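Local coordinates for protein toxin of toxin-antitoxin system (Rickettsia felis, PDB 3ZVK) that cleaves single-stranded RNA as the magnesium-dependent toxic half of a type II toxin-antitoxin system, in which it forms complexes with the antitoxin VapB2, at residues Gly82-Glu87 against Ile102-Ile107; Ile9-Ile14 against Ala42-Gly47. The protein carries 1 engineered substitution. One frame throughout, in Å; residues are numbered along the deposited sequence.

Contact 1: Gly82-Glu87 against Ile102-Ile107; sequences GELRTE and IASHAI
The backbones of helix segments 82-87 and 102-107 come closest at Leu84 and Ser104, CA to CA 7.2 Å, with their axes 10.0 Å apart and their directions diverging by 130°. One methyl carries the whole contact. Leu84 holds CG anti to its own nitrogen (chi1 179°), which points the branched end of the side chain at the other helix, with CD2 in the lead; this methyl meets a shallow seat formed by Ala103 and Ser104 on one turn and Ile107 on the next. Ile107 meets it with the end of its long branch, Leu84 CD2 to Ile107 CD1 3.9 Å, the two side chains crossing at a slant. Ala103 CB touches the same methyl, 4.0 Å from Leu84 CD2. Ser104 OG also borders it at 4.0 Å from Leu84 CD2, a van der Waals neighbour that hydrogen-bonds Leu100 O within its own helix. On the outer side of helix 75-90, Thr86 OG1 bonds Gly82 O at 2.9 Å, and both atoms also hydrogen-bond Ser49 OG of the second subunit. Leu84 is further covered by Leu100 and Pro125, while Ile107 reaches Tyr80 and Leu127. Helix 97-109 thus packs against both helix 75-90 and helix 38-50, whose Ile39 and Val40 receive Ile102.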
loop_
_atom_site.group_PDB
_atom_site.type_symbol
_atom_site.label_atom_id
_atom_site.label_comp_id
_atom_site.label_asym_id
_atom_site.label_seq_id
_atom_site.Cartn_x
_atom_site.Cartn_y
_atom_site.Cartn_z
ATOM N N GLY A 82 15.197 -24.145 7.449
ATOM C CA GLY A 82 15.335 -24.511 8.851
ATOM C C GLY A 82 15.517 -25.996 9.047
ATOM O O GLY A 82 16.396 -26.411 9.806
ATOM N N GLU A 83 14.708 -26.799 8.329
ATOM C CA GLU A 83 14.745 -28.263 8.383
ATOM C C GLU A 83 16.025 -28.834 7.762
ATOM O O GLU A 83 16.638 -29.720 8.350
ATOM C CB GLU A 83 13.489 -28.861 7.717
ATOM C CG GLU A 83 12.212 -28.645 8.507
ATOM C CD GLU A 83 12.077 -29.478 9.769
ATOM O OE1 GLU A 83 11.731 -30.676 9.655
ATOM O OE2 GLU A 83 12.296 -28.930 10.873
ATOM N N LEU A 84 16.423 -28.318 6.595
ATOM C CA LEU A 84 17.615 -28.728 5.860
ATOM C C LEU A 84 18.914 -28.409 6.631
ATOM O O LEU A 84 19.769 -29.286 6.777
ATOM C CB LEU A 84 17.614 -28.093 4.446
ATOM C CG LEU A 84 18.808 -28.383 3.524
ATOM C CD1 LEU A 84 18.982 -29.878 3.287
ATOM C CD2 LEU A 84 18.663 -27.658 2.198
ATOM N N ARG A 85 19.046 -27.174 7.148
ATOM C CA ARG A 85 20.224 -26.750 7.907
ATOM C C ARG A 85 20.428 -27.614 9.140
ATOM O O ARG A 85 21.550 -28.057 9.392
ATOM C CB ARG A 85 20.144 -25.254 8.274
ATOM C CG ARG A 85 21.469 -24.748 8.799
ATOM C CD ARG A 85 21.536 -23.258 8.914
ATOM N NE ARG A 85 22.572 -22.882 9.868
ATOM C CZ ARG A 85 22.788 -21.650 10.297
ATOM N NH1 ARG A 85 22.039 -20.649 9.864
ATOM N NH2 ARG A 85 23.730 -21.414 11.190
ATOM N N THR A 86 19.338 -27.876 9.892
ATOM C CA THR A 86 19.354 -28.707 11.098
ATOM C C THR A 86 19.792 -30.135 10.767
ATOM O O THR A 86 20.651 -30.675 11.461
ATOM C CB THR A 86 17.988 -28.647 11.797
ATOM O OG1 THR A 86 17.743 -27.293 12.167
ATOM C CG2 THR A 86 17.907 -29.539 13.033
ATOM N N GLU A 87 19.200 -30.737 9.710
ATOM C CA GLU A 87 19.516 -32.095 9.266
ATOM C C GLU A 87 20.982 -32.227 8.838
ATOM O O GLU A 87 21.654 -33.156 9.273
ATOM C CB GLU A 87 18.568 -32.547 8.147
ATOM C CG GLU A 87 18.653 -34.045 7.881
ATOM C CD GLU A 87 17.780 -34.622 6.781
ATOM O OE1 GLU A 87 16.981 -33.868 6.174
ATOM O OE2 GLU A 87 17.913 -35.841 6.518
ATOM N N ILE A 102 19.852 -21.268 -1.403
ATOM C CA ILE A 102 19.629 -21.611 -2.802
ATOM C C ILE A 102 18.932 -22.962 -2.909
ATOM O O ILE A 102 17.947 -23.049 -3.637
ATOM C CB ILE A 102 20.963 -21.515 -3.619
ATOM C CG1 ILE A 102 21.357 -20.029 -3.804
ATOM C CG2 ILE A 102 20.849 -22.203 -4.996
ATOM C CD1 ILE A 102 22.885 -19.746 -3.791
ATOM N N ALA A 103 19.424 -23.992 -2.174
ATOM C CA ALA A 103 18.895 -25.365 -2.145
ATOM C C ALA A 103 17.490 -25.394 -1.561
ATOM O O ALA A 103 16.603 -26.019 -2.149
ATOM C CB ALA A 103 19.831 -26.281 -1.355
ATOM N N SER A 104 17.278 -24.659 -0.447
ATOM C CA SER A 104 15.990 -24.497 0.259
ATOM C C SER A 104 14.930 -23.967 -0.690
ATOM O O SER A 104 13.785 -24.398 -0.638
ATOM C CB SER A 104 16.131 -23.486 1.397
ATOM O OG SER A 104 17.050 -23.976 2.354
ATOM N N HIS A 105 15.328 -22.986 -1.518
ATOM C CA HIS A 105 14.512 -22.290 -2.506
ATOM C C HIS A 105 14.050 -23.253 -3.594
ATOM O O HIS A 105 12.861 -23.260 -3.890
ATOM C CB HIS A 105 15.252 -21.066 -3.086
ATOM C CG HIS A 105 14.336 -20.043 -3.682
ATOM N ND1 HIS A 105 14.816 -18.844 -4.148
ATOM C CD2 HIS A 105 13.001 -20.082 -3.886
ATOM C CE1 HIS A 105 13.767 -18.183 -4.599
ATOM N NE2 HIS A 105 12.654 -18.880 -4.445
ATOM N N ALA A 106 14.961 -24.096 -4.149
ATOM C CA ALA A 106 14.596 -25.109 -5.146
ATOM C C ALA A 106 13.621 -26.123 -4.520
ATOM O O ALA A 106 12.616 -26.454 -5.146
ATOM C CB ALA A 106 15.837 -25.813 -5.683
ATOM N N ILE A 107 13.875 -26.558 -3.265
ATOM C CA ILE A 107 13.008 -27.492 -2.552
ATOM C C ILE A 107 11.610 -26.885 -2.404
ATOM O O ILE A 107 10.623 -27.537 -2.747
ATOM C CB ILE A 107 13.627 -27.976 -1.194
ATOM C CG1 ILE A 107 14.869 -28.840 -1.396
ATOM C CG2 ILE A 107 12.604 -28.772 -0.362
ATOM C CD1 ILE A 107 15.828 -28.946 -0.192
#

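Contact 2: Ile9-Ile14 against Ala42-Gly47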
loop_
_atom_site.group_PDB
_atom_site.type_symbol
_atom_site.label_atom_id
_atom_site.label_comp_id
_atom_site.label_asym_id
_atom_site.label_seq_id
_atom_site.Cartn_x
_atom_site.Cartn_y
_atom_site.Cartn_z
ATOM N N ILE A 9 26.748 -22.719 -12.148
ATOM C CA ILE A 9 26.224 -22.845 -13.511
ATOM C C ILE A 9 26.216 -21.477 -14.161
ATOM O O ILE A 9 26.690 -21.358 -15.289
ATOM C CB ILE A 9 24.816 -23.528 -13.542
ATOM C CG1 ILE A 9 24.948 -25.069 -13.430
ATOM C CG2 ILE A 9 23.999 -23.141 -14.774
ATOM C CD1 ILE A 9 25.534 -25.851 -14.671
ATOM N N CYS A 10 25.710 -20.442 -13.415
ATOM C CA CYS A 10 25.569 -19.072 -13.888
ATOM C C CYS A 10 26.911 -18.413 -14.192
ATOM O O CYS A 10 27.047 -17.839 -15.278
ATOM C CB CYS A 10 24.709 -18.245 -12.946
ATOM S SG CYS A 10 22.959 -18.694 -12.945
ATOM N N VAL A 11 27.897 -18.515 -13.247
ATOM C CA VAL A 11 29.262 -17.999 -13.370
ATOM C C VAL A 11 29.997 -18.641 -14.580
ATOM O O VAL A 11 30.578 -17.916 -15.391
ATOM C CB VAL A 11 30.064 -18.111 -12.046
ATOM C CG1 VAL A 11 31.542 -17.718 -12.249
ATOM C CG2 VAL A 11 29.452 -17.221 -10.960
ATOM N N TYR A 12 29.899 -19.978 -14.736
ATOM C CA TYR A 12 30.496 -20.707 -15.870
ATOM C C TYR A 12 29.871 -20.318 -17.192
ATOM O O TYR A 12 30.591 -20.200 -18.173
ATOM C CB TYR A 12 30.449 -22.235 -15.667
ATOM C CG TYR A 12 31.470 -22.976 -16.494
ATOM C CD1 TYR A 12 32.809 -23.038 -16.098
ATOM C CD2 TYR A 12 31.103 -23.635 -17.663
ATOM C CE1 TYR A 12 33.757 -23.724 -16.857
ATOM C CE2 TYR A 12 32.047 -24.292 -18.448
ATOM C CZ TYR A 12 33.376 -24.328 -18.045
ATOM O OH TYR A 12 34.308 -24.988 -18.809
ATOM N N ALA A 13 28.551 -20.083 -17.215
ATOM C CA ALA A 13 27.819 -19.661 -18.405
ATOM C C ALA A 13 28.303 -18.287 -18.891
ATOM O O ALA A 13 28.575 -18.117 -20.079
ATOM C CB ALA A 13 26.327 -19.613 -18.109
ATOM N N ILE A 14 28.431 -17.318 -17.965
ATOM C CA ILE A 14 28.890 -15.952 -18.260
ATOM C C ILE A 14 30.359 -15.927 -18.665
ATOM O O ILE A 14 30.699 -15.357 -19.697
ATOM C CB ILE A 14 28.529 -14.939 -17.124
ATOM C CG1 ILE A 14 27.009 -14.846 -16.910
ATOM C CG2 ILE A 14 29.128 -13.545 -17.382
ATOM C CD1 ILE A 14 26.610 -14.285 -15.562
ATOM N N ALA A 42 22.129 -12.209 -5.992
ATOM C CA ALA A 42 22.911 -11.494 -4.980
ATOM C C ALA A 42 24.387 -11.838 -5.183
ATOM O O ALA A 42 25.225 -10.938 -5.226
ATOM C CB ALA A 42 22.462 -11.895 -3.591
ATOM N N GLU A 43 24.701 -13.137 -5.373
ATOM C CA GLU A 43 26.064 -13.610 -5.604
ATOM C C GLU A 43 26.639 -13.085 -6.927
ATOM O O GLU A 43 27.783 -12.647 -6.961
ATOM C CB GLU A 43 26.123 -15.144 -5.557
ATOM C CG GLU A 43 25.810 -15.760 -4.201
ATOM C CD GLU A 43 26.850 -15.625 -3.105
ATOM O OE1 GLU A 43 28.063 -15.594 -3.412
ATOM O OE2 GLU A 43 26.445 -15.527 -1.928
ATOM N N LEU A 44 25.845 -13.092 -7.991
ATOM C CA LEU A 44 26.258 -12.605 -9.314
ATOM C C LEU A 44 26.499 -11.084 -9.308
ATOM O O LEU A 44 27.481 -10.607 -9.868
ATOM C CB LEU A 44 25.243 -13.032 -10.403
ATOM C CG LEU A 44 25.057 -14.544 -10.637
ATOM C CD1 LEU A 44 23.921 -14.772 -11.606
ATOM C CD2 LEU A 44 26.376 -15.252 -11.105
ATOM N N GLN A 45 25.638 -10.328 -8.612
ATOM C CA GLN A 45 25.816 -8.876 -8.436
ATOM C C GLN A 45 27.097 -8.555 -7.622
ATOM O O GLN A 45 27.811 -7.602 -7.939
ATOM C CB GLN A 45 24.570 -8.233 -7.820
ATOM C CG GLN A 45 23.428 -7.972 -8.833
ATOM C CD GLN A 45 23.773 -6.983 -9.942
ATOM O OE1 GLN A 45 23.208 -7.020 -11.005
ATOM N NE2 GLN A 45 24.749 -6.106 -9.755
ATOM N N TYR A 46 27.427 -9.395 -6.640
ATOM C CA TYR A 46 28.688 -9.281 -5.904
ATOM C C TYR A 46 29.895 -9.533 -6.843
ATOM O O TYR A 46 30.899 -8.835 -6.737
ATOM C CB TYR A 46 28.715 -10.231 -4.684
ATOM C CG TYR A 46 30.086 -10.566 -4.161
ATOM C CD1 TYR A 46 30.877 -9.597 -3.536
ATOM C CD2 TYR A 46 30.591 -11.867 -4.252
ATOM C CE1 TYR A 46 32.139 -9.913 -3.019
ATOM C CE2 TYR A 46 31.846 -12.198 -3.720
ATOM C CZ TYR A 46 32.605 -11.220 -3.088
ATOM O OH TYR A 46 33.834 -11.540 -2.551
ATOM N N GLY A 47 29.765 -10.503 -7.751
ATOM C CA GLY A 47 30.776 -10.813 -8.751
ATOM C C GLY A 47 31.088 -9.612 -9.621
ATOM O O GLY A 47 32.251 -9.318 -9.874
#
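Leu44 fits against Cys10 and Val11 where helix 38-50 meets helix 7-16, and its two methyls account for the closest packing between segments 9-14 and 42-47. With CG beside the backbone nitrogen (chi1 -62°), the isopropyl end of Leu44 projects at the other helix and spreads over Cys10: Cys10 CB lies 3.8 Å from Leu44 CD1 and 3.9 Å from Leu44 CD2. It is the methylene of the cysteine that makes the nearest approach, for Cys10 SG stays 4.3 Å from Leu44 CD1. Val11 touches with one branch, CG2, at 3.7 Å from Leu44 CD2, the two side chains passing alongside each other with their ends pointing opposite ways. Packing slackens one turn along, where Ile14 CD1 comes no nearer than 4.6 Å to Leu44 CD2. Val11, partly exposed, marks the more open edge, and there the antitoxin takes over: Tyr76 of a VapB chain packs on Val11, and Phe77 of the same chain lies against both Ile14 and Leu44. Within the chain, helix 54-65 covers the pair, Phe64 packing on Cys10 and Leu61 on Leu44. Cys10 is also close to Gly6, an engineered residue at a position predicted to bind magnesium. No hydrogen bond spans the segments; between them the contact is purely apolar, with antitoxin aromatics extending the same hydrophobic surface.

Overall arrangement
Contact 2 joins helices 7-16 and 38-50 and is complete before contact 1, between helices 75-90 and 97-109, begins. Their centres are 21 Å apart, on opposite sides of the chain's centre, although their nearest atoms approach to about 5 Å without touching. All four helices belong to one PIN domain, built around a parallel sheet with strands in the order 3-2-1-4-5. The second subunit relates the two contacts: Arg85, from segment 82-87, makes a cation-pi contact with Tyr46 of the second subunit, and Glu43, from segment 42-47, forms a salt bridge to Arg85 of the second subunit. One helix of each pair, 75-90 and 38-50, therefore contributes to the VapC-VapC interface.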